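Local coordinates for protein putative dehydrogenase (Pseudomonas fluorescens, PDB 6UUG) that serves as the monooxygenase of a two-component flavin-dependent system that oxidises methanesulfinate in bacterial sulfur assimilation, at residues Q38-F43 / R93-V98; V48-R53 / Q213-S218; H205-N210 / S218-F223; N209-R214 / L383-L388. One frame throughout, in Å; residues are numbered along the deposited sequence.

Contacts 1 and 2 both use helix 32-53, their centres 15 Å apart, and are joined by a probable hydrogen bond of 3.0 Å from Arg50 NH2 to Phe43 O. Contacts 2, 3 and 4 all draw on the long loop between strands 202-204 and 221-228. Contact 2 shares Gln213 and Arg214 with contact 4, their centres 10 Å apart, and Ser218 with contact 3. Trp208 NE1 of contact 3 lies 2.8 Å from Gln213 O, probably hydrogen-bonded, tying the loop to itself. Contact 1 is remote from contact 3, their centres 25 Å apart. Contacts 3 and 4 both touch the second subunit.

Contact 1 (Q38-F43 / R93-V98); sequences QLAAEF and REFAKV
Val98 and Phe95 meet Ala40 where helix 32-53 comes closest to helix 85-96 and the residues just after it: the CA atoms of Ala40 and Phe95 are 5.8 Å apart. The small Ala40 side chain permits this approach. Val98 CG2 lies 3.7 Å from Ala40 O and 3.9 Å from Ala40 CB, because chi1 of -61° sets that methyl between the backbone N and the carbonyl carbon of Val98, on the side facing the helix. One turn on, Phe43 meets Phe95 by a single corner, CE2 to CE1 at 4.0 Å; their planes are 48° apart, an oblique aromatic pair. Leu39 completes this apolar strip, its CD1 4.1 Å from Phe95 CZ. The other edge of the contact is looser and polar. There the partly exposed Glu94, modelled in two conformers, brings its side chain no nearer than 4.7 Å to 38-43 and makes a weak and doubtful salt bridge with Lys97 of the same segment. On the tight side Phe95 also packs edge-to-face with Phe106 and touches Leu64 of helix 58-67. Such apolar helix-to-helix packing is characteristic of the all-helical N-terminal domain of the acyl-CoA dehydrogenase fold.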
# COMPACT_ATOMS: atom_id res chain seq x y z
N GLN A 38 18.69 11.21 30.05
CA GLN A 38 20.02 10.86 30.53
C GLN A 38 20.14 9.35 30.75
O GLN A 38 21.14 8.74 30.35
CB GLN A 38 20.28 11.63 31.83
CG GLN A 38 21.56 11.35 32.55
CD GLN A 38 21.72 12.29 33.72
OE1 GLN A 38 22.17 13.43 33.55
NE2 GLN A 38 21.30 11.86 34.91
N LEU A 39 19.14 8.74 31.39
CA LEU A 39 19.12 7.30 31.56
C LEU A 39 19.10 6.59 30.22
O LEU A 39 19.81 5.59 30.02
CB LEU A 39 17.90 6.87 32.37
CG LEU A 39 17.85 7.03 33.88
CD1 LEU A 39 16.47 6.61 34.36
CD2 LEU A 39 18.92 6.16 34.51
N ALA A 40 18.26 7.07 29.30
CA ALA A 40 18.17 6.47 27.97
C ALA A 40 19.53 6.44 27.28
O ALA A 40 19.88 5.45 26.63
CB ALA A 40 17.15 7.24 27.12
N ALA A 41 20.31 7.51 27.42
CA ALA A 41 21.66 7.53 26.85
C ALA A 41 22.52 6.42 27.44
O ALA A 41 23.26 5.74 26.71
CB ALA A 41 22.30 8.90 27.08
N GLU A 42 22.44 6.20 28.75
CA GLU A 42 23.19 5.11 29.38
C GLU A 42 22.66 3.76 28.92
O GLU A 42 23.45 2.85 28.62
CB GLU A 42 23.13 5.23 30.90
CG GLU A 42 23.77 6.49 31.45
N PHE A 43 21.33 3.61 28.85
CA PHE A 43 20.77 2.35 28.36
C PHE A 43 21.23 2.05 26.94
O PHE A 43 21.51 0.90 26.61
CB PHE A 43 19.23 2.40 28.41
CG PHE A 43 18.66 2.48 29.80
CD1 PHE A 43 19.41 2.14 30.92
CD2 PHE A 43 17.34 2.88 29.99
CE1 PHE A 43 18.88 2.21 32.18
CE2 PHE A 43 16.80 2.96 31.26
CZ PHE A 43 17.56 2.62 32.35
N ARG A 93 7.65 6.61 26.06
CA ARG A 93 8.06 6.81 24.68
C ARG A 93 9.56 7.06 24.56
O ARG A 93 10.22 6.51 23.67
CB ARG A 93 7.27 8.00 24.11
CG ARG A 93 7.75 8.57 22.77
CD ARG A 93 6.90 9.82 22.44
NE ARG A 93 7.24 10.51 21.19
CZ ARG A 93 6.63 11.62 20.79
NH1 ARG A 93 5.65 12.14 21.53
NH2 ARG A 93 7.00 12.22 19.66
N GLU A 94 10.11 7.87 25.47
CA GLU A 94 11.54 8.18 25.42
C GLU A 94 12.39 6.93 25.66
O GLU A 94 13.40 6.73 24.98
CB GLU A 94 11.88 9.25 26.45
CG GLU A 94 13.30 9.76 26.34
CD GLU A 94 13.52 10.64 25.12
OE1 GLU A 94 12.54 11.25 24.63
OE2 GLU A 94 14.67 10.74 24.65
N PHE A 95 12.00 6.09 26.62
CA PHE A 95 12.73 4.84 26.83
C PHE A 95 12.62 3.93 25.61
O PHE A 95 13.61 3.31 25.21
CB PHE A 95 12.22 4.11 28.07
CG PHE A 95 12.62 4.74 29.37
CD1 PHE A 95 13.84 5.38 29.50
CD2 PHE A 95 11.77 4.68 30.46
CE1 PHE A 95 14.21 5.97 30.71
CE2 PHE A 95 12.14 5.25 31.68
CZ PHE A 95 13.36 5.89 31.79
N ALA A 96 11.44 3.88 25.00
CA ALA A 96 11.22 2.98 23.87
C ALA A 96 12.08 3.31 22.66
O ALA A 96 12.30 2.42 21.82
CB ALA A 96 9.74 2.98 23.49
N LYS A 97 12.57 4.54 22.54
CA LYS A 97 13.47 4.87 21.44
C LYS A 97 14.74 4.04 21.50
O LYS A 97 15.32 3.73 20.45
CB LYS A 97 13.82 6.35 21.47
CG LYS A 97 12.66 7.28 21.23
CD LYS A 97 13.09 8.74 21.43
CE LYS A 97 11.93 9.66 21.27
NZ LYS A 97 12.38 11.10 21.23
N VAL A 98 15.18 3.65 22.70
CA VAL A 98 16.46 2.96 22.87
C VAL A 98 16.27 1.54 23.38
O VAL A 98 17.09 0.66 23.10
CB VAL A 98 17.40 3.75 23.81
CG1 VAL A 98 17.70 5.13 23.25
CG2 VAL A 98 16.80 3.86 25.20

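Contact 2 (V48-R53 / Q213-S218); sequences VERDER and QRQTDS
Arg214 runs extended from CB to CD and then bends at chi3 (43°), which swings its guanidinium edge onto the carbonyls of Asp51 and Glu52. Gln215 instead stretches out beyond CG, carrying its amide across Arg50. NE of Arg214 donates to Asp51 O at 2.8 Å, with the acceptor in the guanidinium plane and the donor almost in line with the C=O bond (175°). Arg214 NH2 reaches Glu52 O at 3.3 Å, a longer bond that comes from above the carbonyl plane. Arg50 NH1 donates to Gln215 OE1 at 2.8 Å; the two flat groups are nearly coplanar, 22° apart, although the hydrogen bond itself is noticeably bent. Arg50 is held further by Asp99, Thr46 and Phe43 O. The Asp51 carboxylate does not pair with Arg214: its OD2 bridges to Arg375 and Arg381, while OD1 accepts from a water at 2.7 Å that in turn accepts from Arg214 N at 3.0 Å. A leucine in place of Arg214 would probably leave the carbonyls of Asp51 and Glu52 without these donors and let the loop drift from the helix. Arg214 and Gln215 fill the two central positions of a type I beta turn docked on the C-terminal end of helix 32-53, its arginine donating to the last-turn carbonyls of Asp51 and Glu52.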
# COMPACT_ATOMS: atom_id res chain seq x y z
N VAL A 48 22.09 -3.06 22.51
CA VAL A 48 22.26 -4.08 21.48
C VAL A 48 22.71 -5.40 22.10
O VAL A 48 22.17 -6.47 21.77
CB VAL A 48 23.23 -3.59 20.40
CG1 VAL A 48 23.57 -4.70 19.42
CG2 VAL A 48 22.64 -2.40 19.67
N GLU A 49 23.69 -5.35 23.01
CA GLU A 49 24.16 -6.56 23.67
C GLU A 49 23.07 -7.21 24.52
O GLU A 49 22.99 -8.44 24.61
CB GLU A 49 25.39 -6.25 24.53
N ARG A 50 22.22 -6.39 25.15
CA ARG A 50 21.19 -6.95 26.02
C ARG A 50 20.01 -7.51 25.22
O ARG A 50 19.31 -8.40 25.71
CB ARG A 50 20.71 -5.89 27.02
CG ARG A 50 21.78 -5.49 28.04
CD ARG A 50 21.25 -4.55 29.10
NE ARG A 50 21.11 -3.18 28.60
CZ ARG A 50 19.94 -2.62 28.28
NH1 ARG A 50 18.81 -3.30 28.42
NH2 ARG A 50 19.90 -1.37 27.84
N ASP A 51 19.77 -6.99 24.01
CA ASP A 51 18.76 -7.60 23.14
C ASP A 51 19.15 -9.04 22.80
O ASP A 51 18.29 -9.92 22.74
CB ASP A 51 18.59 -6.76 21.87
CG ASP A 51 17.70 -7.43 20.84
OD1 ASP A 51 16.47 -7.42 21.02
OD2 ASP A 51 18.25 -7.97 19.85
N GLU A 52 20.44 -9.28 22.61
CA GLU A 52 20.93 -10.64 22.37
C GLU A 52 20.84 -11.49 23.64
O GLU A 52 20.35 -12.63 23.61
CB GLU A 52 22.37 -10.60 21.86
CG GLU A 52 23.07 -11.95 21.85
CD GLU A 52 24.56 -11.83 21.61
OE1 GLU A 52 25.05 -10.69 21.45
OE2 GLU A 52 25.25 -12.88 21.58
N ARG A 53 21.28 -10.94 24.77
CA ARG A 53 21.36 -11.72 26.01
C ARG A 53 19.99 -12.11 26.53
O ARG A 53 19.80 -13.23 27.01
CB ARG A 53 22.14 -10.93 27.07
CG ARG A 53 21.95 -11.45 28.49
CD ARG A 53 23.14 -11.13 29.39
NE ARG A 53 23.13 -9.76 29.89
CZ ARG A 53 23.79 -8.75 29.34
NH1 ARG A 53 24.54 -8.94 28.26
NH2 ARG A 53 23.72 -7.53 29.88
N GLN A 213 10.92 -7.93 22.59
CA GLN A 213 10.65 -7.62 23.99
C GLN A 213 11.39 -8.57 24.93
O GLN A 213 10.83 -9.06 25.91
CB GLN A 213 9.14 -7.65 24.28
CG GLN A 213 8.35 -6.60 23.53
CD GLN A 213 8.85 -5.19 23.79
OE1 GLN A 213 9.75 -4.71 23.11
NE2 GLN A 213 8.26 -4.52 24.79
N ARG A 214 12.66 -8.81 24.63
CA ARG A 214 13.38 -9.94 25.22
C ARG A 214 13.83 -9.71 26.66
O ARG A 214 14.44 -10.61 27.24
CB ARG A 214 14.58 -10.30 24.35
CG ARG A 214 14.16 -10.86 22.99
CD ARG A 214 15.34 -11.27 22.10
NE ARG A 214 16.38 -11.99 22.83
CZ ARG A 214 16.31 -13.27 23.22
NH1 ARG A 214 15.22 -13.99 22.97
NH2 ARG A 214 17.33 -13.82 23.87
N GLN A 215 13.54 -8.54 27.25
CA GLN A 215 13.92 -8.28 28.63
C GLN A 215 12.74 -7.79 29.47
O GLN A 215 12.93 -7.09 30.46
CB GLN A 215 15.09 -7.29 28.71
CG GLN A 215 16.41 -7.86 28.17
CD GLN A 215 17.63 -7.06 28.60
OE1 GLN A 215 17.70 -5.84 28.39
NE2 GLN A 215 18.60 -7.73 29.23
N THR A 216 11.52 -8.19 29.09
CA THR A 216 10.32 -7.87 29.86
C THR A 216 9.91 -8.96 30.84
O THR A 216 8.92 -8.79 31.56
CB THR A 216 9.14 -7.57 28.92
OG1 THR A 216 8.90 -8.71 28.08
CG2 THR A 216 9.45 -6.36 28.05
N ASP A 217 10.63 -10.09 30.89
CA ASP A 217 10.34 -11.18 31.84
C ASP A 217 8.90 -11.67 31.73
O ASP A 217 8.28 -12.03 32.74
CB ASP A 217 10.64 -10.74 33.28
CG ASP A 217 12.09 -10.34 33.49
OD1 ASP A 217 12.99 -11.08 33.03
OD2 ASP A 217 12.32 -9.28 34.13
N SER A 218 8.35 -11.70 30.52
CA SER A 218 6.93 -12.01 30.36
C SER A 218 6.66 -13.52 30.40
O SER A 218 5.76 -14.00 29.71
CB SER A 218 6.37 -11.41 29.06
OG SER A 218 6.37 -9.99 29.07
O HOH W 1 14.06 -7.60 22.30
O HOH W 2 20.89 -7.50 30.81

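Contact 3 (H205-N210 / S218-F223); sequences HNDWNN and SGSATF
Trp208 lays its six-membered ring against Ser218: Ser218 CB sits 3.4 Å from the ring centroid and 11° off the normal, a CH-pi contact over the face. Asn210 CB covers the opposite face of the ring toward its rim. A chi1 of 178° places CG of Trp208 opposite its own N and directs the indole at Ser218, and Ser218 O comes up to Trp208 CE3 at 3.1 Å. The backbones are closest nearby, where the CA atoms of Trp208 and Gly219 are 3.9 Å apart; a CB on Gly219 would clash with Asp207 OD1 and with Trp208 N. Further along, three hydrogen bonds join the two segments. His205 N donates to Ser220 O at 2.8 Å, and fairly straight (160°). Ser220 N donates to Asp207 OD1 at 2.8 Å, which accepts with its syn lone pair. His205 NE2 and Thr222 OG1 share a third bond of 2.8 Å whose donor is not settled, and the edge of the same imidazole meets Ser220 CB.

In the second shell, Trp208 NE1 is hydrogen-bonded to Gln213 O, fixing the rotation of the indole. Ser218 OG bonds to Ser169, and Thr222 OG1 also to Lys164. The backbone of Thr222 pairs with Thr203, within the antiparallel pairing of strands 202-204 and 221-228. The chemistry implies that the Asp207 carboxylate accepts from Ser220 N in the place that the His205 carbonyl would hold in a regular antiparallel pair, consistent with the ladder ending here.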
# COMPACT_ATOMS: atom_id res chain seq x y z
N HIS A 205 8.81 -18.34 36.95
CA HIS A 205 9.68 -19.24 36.20
C HIS A 205 10.75 -18.51 35.40
O HIS A 205 11.85 -19.04 35.22
CB HIS A 205 8.84 -20.12 35.28
CG HIS A 205 7.88 -20.99 36.01
ND1 HIS A 205 8.26 -21.75 37.10
CD2 HIS A 205 6.56 -21.22 35.83
CE1 HIS A 205 7.21 -22.42 37.55
NE2 HIS A 205 6.16 -22.11 36.80
N ASN A 206 10.45 -17.30 34.91
CA ASN A 206 11.37 -16.52 34.09
C ASN A 206 11.86 -17.35 32.90
O ASN A 206 13.05 -17.43 32.60
CB ASN A 206 12.55 -16.01 34.92
CG ASN A 206 13.01 -14.62 34.49
OD1 ASN A 206 12.69 -14.16 33.39
ND2 ASN A 206 13.76 -13.95 35.35
N ASP A 207 10.90 -17.98 32.22
CA ASP A 207 11.14 -18.72 30.99
C ASP A 207 10.84 -17.90 29.74
O ASP A 207 10.77 -18.45 28.64
CB ASP A 207 10.30 -20.00 30.98
CG ASP A 207 8.84 -19.73 31.28
OD1 ASP A 207 8.57 -18.83 32.11
OD2 ASP A 207 7.97 -20.41 30.70
N TRP A 208 10.64 -16.59 29.90
CA TRP A 208 10.30 -15.72 28.78
C TRP A 208 11.36 -15.81 27.69
O TRP A 208 12.53 -15.50 27.91
CB TRP A 208 10.16 -14.28 29.27
CG TRP A 208 9.85 -13.30 28.19
CD1 TRP A 208 10.62 -12.23 27.81
CD2 TRP A 208 8.70 -13.29 27.34
NE1 TRP A 208 10.01 -11.55 26.78
CE2 TRP A 208 8.83 -12.18 26.47
CE3 TRP A 208 7.57 -14.11 27.22
CZ2 TRP A 208 7.86 -11.87 25.50
CZ3 TRP A 208 6.61 -13.80 26.26
CH2 TRP A 208 6.77 -12.69 25.41
N ASN A 209 10.93 -16.24 26.50
CA ASN A 209 11.84 -16.47 25.38
C ASN A 209 11.08 -16.11 24.10
O ASN A 209 10.33 -16.94 23.57
CB ASN A 209 12.34 -17.91 25.37
CG ASN A 209 13.62 -18.09 24.57
OD1 ASN A 209 14.41 -17.15 24.42
ND2 ASN A 209 13.84 -19.30 24.07
N ASN A 210 11.29 -14.89 23.61
CA ASN A 210 10.51 -14.35 22.51
C ASN A 210 11.44 -13.66 21.53
O ASN A 210 12.58 -13.32 21.88
CB ASN A 210 9.44 -13.39 23.05
CG ASN A 210 8.35 -13.11 22.07
OD1 ASN A 210 8.55 -12.37 21.11
ND2 ASN A 210 7.16 -13.68 22.30
N SER A 218 8.35 -11.70 30.52
CA SER A 218 6.93 -12.01 30.36
C SER A 218 6.66 -13.52 30.40
O SER A 218 5.76 -14.00 29.71
CB SER A 218 6.37 -11.41 29.06
OG SER A 218 6.37 -9.99 29.07
N GLY A 219 7.41 -14.25 31.22
CA GLY A 219 7.29 -15.69 31.30
C GLY A 219 6.13 -16.20 32.14
O GLY A 219 5.06 -15.59 32.15
N SER A 220 6.35 -17.30 32.85
CA SER A 220 5.29 -18.01 33.57
C SER A 220 5.44 -17.85 35.08
O SER A 220 6.50 -17.50 35.59
CB SER A 220 5.30 -19.50 33.22
OG SER A 220 4.68 -19.75 31.97
N ALA A 221 4.34 -18.14 35.78
CA ALA A 221 4.33 -18.21 37.23
C ALA A 221 3.42 -19.34 37.68
O ALA A 221 2.43 -19.66 37.01
CB ALA A 221 3.87 -16.89 37.87
N THR A 222 3.77 -19.95 38.81
CA THR A 222 2.96 -20.97 39.46
C THR A 222 2.54 -20.46 40.83
O THR A 222 3.39 -20.01 41.61
CB THR A 222 3.72 -22.29 39.60
OG1 THR A 222 3.91 -22.88 38.30
CG2 THR A 222 2.94 -23.27 40.47
N PHE A 223 1.23 -20.50 41.11
CA PHE A 223 0.65 -20.11 42.39
C PHE A 223 0.25 -21.37 43.14
O PHE A 223 -0.59 -22.14 42.67
CB PHE A 223 -0.58 -19.22 42.18
CG PHE A 223 -0.25 -17.80 41.81
CD1 PHE A 223 0.15 -17.48 40.52
CD2 PHE A 223 -0.37 -16.78 42.74
CE1 PHE A 223 0.45 -16.17 40.18
CE2 PHE A 223 -0.08 -15.48 42.40
CZ PHE A 223 0.34 -15.17 41.13

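Contact 4 (N209-R214 / L383-L388); sequences NNIGQR and LRTQTL
An Asx turn in the loop 209-214, built by Asn210 and Gly212, meets Thr385 on helix 378-386 of the C-terminal helical domain. Gly212 N donates to Asn210 OD1 at 3.1 Å and 176°, in the carbonyl plane on a lone pair. The same oxygen faces Thr385, lying 3.1 Å from its CG2 methyl and 3.4 Å from its OG1, whose hydrogen-bond partner is Arg381 O one helical turn back. Thr385 comes from the opposite direction to Asn210; its chi1 of -57° turns OG1 toward Gly212 N and Ile211, with Ile211 CG1 at 3.5 Å from OG1. Gly212 N itself is 3.4 Å from Thr385 OG1, but the angle is too poor for a bond, and a CB on Gly212 would clash with that hydroxyl.

Further along, Gln213 and Gln386 cross at about a right angle, with amide planes 58° apart. Gln386 lays both its CG and its amide OE1 against Gln213 CG, OE1 at 3.2 Å. The amide of Gln213 is taken by Ser100 and His104. Asn210 ND2 bonds to Thr370 OG1 of the second subunit. With an alanine here instead of Asn210, Gly212 N would probably lose its acceptor and the turn would be likely to loosen, while Thr370 of the neighbour would forfeit its amide partner. This is a buried polar junction of an Asx turn with a helix, joining the loop between strands 202-204 and 221-228 to the C-terminal helical domain of an acyl-CoA dehydrogenase-type fold, at the interface with the second subunit.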
# COMPACT_ATOMS: atom_id res chain seq x y z
N ASN A 209 10.93 -16.24 26.50
CA ASN A 209 11.84 -16.47 25.38
C ASN A 209 11.08 -16.11 24.10
O ASN A 209 10.33 -16.94 23.57
CB ASN A 209 12.34 -17.91 25.37
CG ASN A 209 13.62 -18.09 24.57
OD1 ASN A 209 14.41 -17.15 24.42
ND2 ASN A 209 13.84 -19.30 24.07
N ASN A 210 11.29 -14.89 23.61
CA ASN A 210 10.51 -14.35 22.51
C ASN A 210 11.44 -13.66 21.53
O ASN A 210 12.58 -13.32 21.88
CB ASN A 210 9.44 -13.39 23.05
CG ASN A 210 8.35 -13.11 22.07
OD1 ASN A 210 8.55 -12.37 21.11
ND2 ASN A 210 7.16 -13.68 22.30
N ILE A 211 10.98 -13.46 20.29
CA ILE A 211 11.85 -12.83 19.29
C ILE A 211 12.01 -11.34 19.56
O ILE A 211 13.00 -10.73 19.15
CB ILE A 211 11.37 -13.09 17.85
CG1 ILE A 211 9.98 -12.47 17.64
CG2 ILE A 211 11.42 -14.58 17.53
CD1 ILE A 211 9.73 -11.96 16.23
N GLY A 212 11.03 -10.72 20.24
CA GLY A 212 11.12 -9.33 20.63
C GLY A 212 10.75 -9.17 22.09
O GLY A 212 10.32 -10.12 22.76
N GLN A 213 10.92 -7.93 22.59
CA GLN A 213 10.65 -7.62 23.99
C GLN A 213 11.39 -8.57 24.93
O GLN A 213 10.83 -9.06 25.91
CB GLN A 213 9.14 -7.65 24.28
CG GLN A 213 8.35 -6.60 23.53
CD GLN A 213 8.85 -5.19 23.79
OE1 GLN A 213 9.75 -4.71 23.11
NE2 GLN A 213 8.26 -4.52 24.79
N ARG A 214 12.66 -8.81 24.63
CA ARG A 214 13.38 -9.94 25.22
C ARG A 214 13.83 -9.71 26.66
O ARG A 214 14.44 -10.61 27.24
CB ARG A 214 14.58 -10.30 24.35
CG ARG A 214 14.16 -10.86 22.99
CD ARG A 214 15.34 -11.27 22.10
NE ARG A 214 16.38 -11.99 22.83
CZ ARG A 214 16.31 -13.27 23.22
NH1 ARG A 214 15.22 -13.99 22.97
NH2 ARG A 214 17.33 -13.82 23.87
N LEU A 383 8.57 -4.33 17.63
CA LEU A 383 7.25 -3.82 17.26
C LEU A 383 6.40 -4.93 16.66
O LEU A 383 5.19 -4.99 16.92
CB LEU A 383 7.40 -2.65 16.29
CG LEU A 383 6.18 -1.81 15.98
CD1 LEU A 383 5.55 -1.29 17.26
CD2 LEU A 383 6.60 -0.65 15.07
N ARG A 384 7.00 -5.82 15.87
CA ARG A 384 6.22 -6.93 15.33
C ARG A 384 5.59 -7.77 16.43
O ARG A 384 4.45 -8.22 16.30
CB ARG A 384 7.10 -7.83 14.44
CG ARG A 384 6.41 -9.11 13.90
CD ARG A 384 5.38 -8.81 12.81
NE ARG A 384 4.17 -8.20 13.37
CZ ARG A 384 3.11 -7.80 12.68
NH1 ARG A 384 2.09 -7.19 13.31
NH2 ARG A 384 3.06 -7.98 11.36
N THR A 385 6.35 -8.04 17.49
CA THR A 385 5.86 -8.87 18.59
C THR A 385 4.73 -8.17 19.33
O THR A 385 3.69 -8.77 19.63
CB THR A 385 7.01 -9.17 19.57
OG1 THR A 385 8.09 -9.82 18.87
CG2 THR A 385 6.53 -10.07 20.69
N GLN A 386 4.91 -6.89 19.64
CA GLN A 386 3.97 -6.22 20.53
C GLN A 386 2.69 -5.77 19.83
O GLN A 386 1.70 -5.47 20.51
CB GLN A 386 4.63 -5.03 21.19
CG GLN A 386 5.45 -5.40 22.42
CD GLN A 386 4.69 -6.31 23.40
OE1 GLN A 386 5.22 -7.32 23.87
NE2 GLN A 386 3.44 -5.96 23.70
N THR A 387 2.68 -5.69 18.51
CA THR A 387 1.47 -5.29 17.80
C THR A 387 0.49 -6.45 17.62
O THR A 387 -0.62 -6.21 17.12
CB THR A 387 1.80 -4.70 16.43
OG1 THR A 387 2.64 -5.61 15.72
CG2 THR A 387 2.50 -3.35 16.54
N LEU A 388 0.84 -7.68 18.03
CA LEU A 388 -0.02 -8.84 17.81
C LEU A 388 -0.94 -9.18 18.97
O LEU A 388 -1.88 -9.96 18.78
CB LEU A 388 0.84 -10.08 17.53
CG LEU A 388 1.70 -10.00 16.27
CD1 LEU A 388 2.61 -11.23 16.20
CD2 LEU A 388 0.80 -9.88 15.05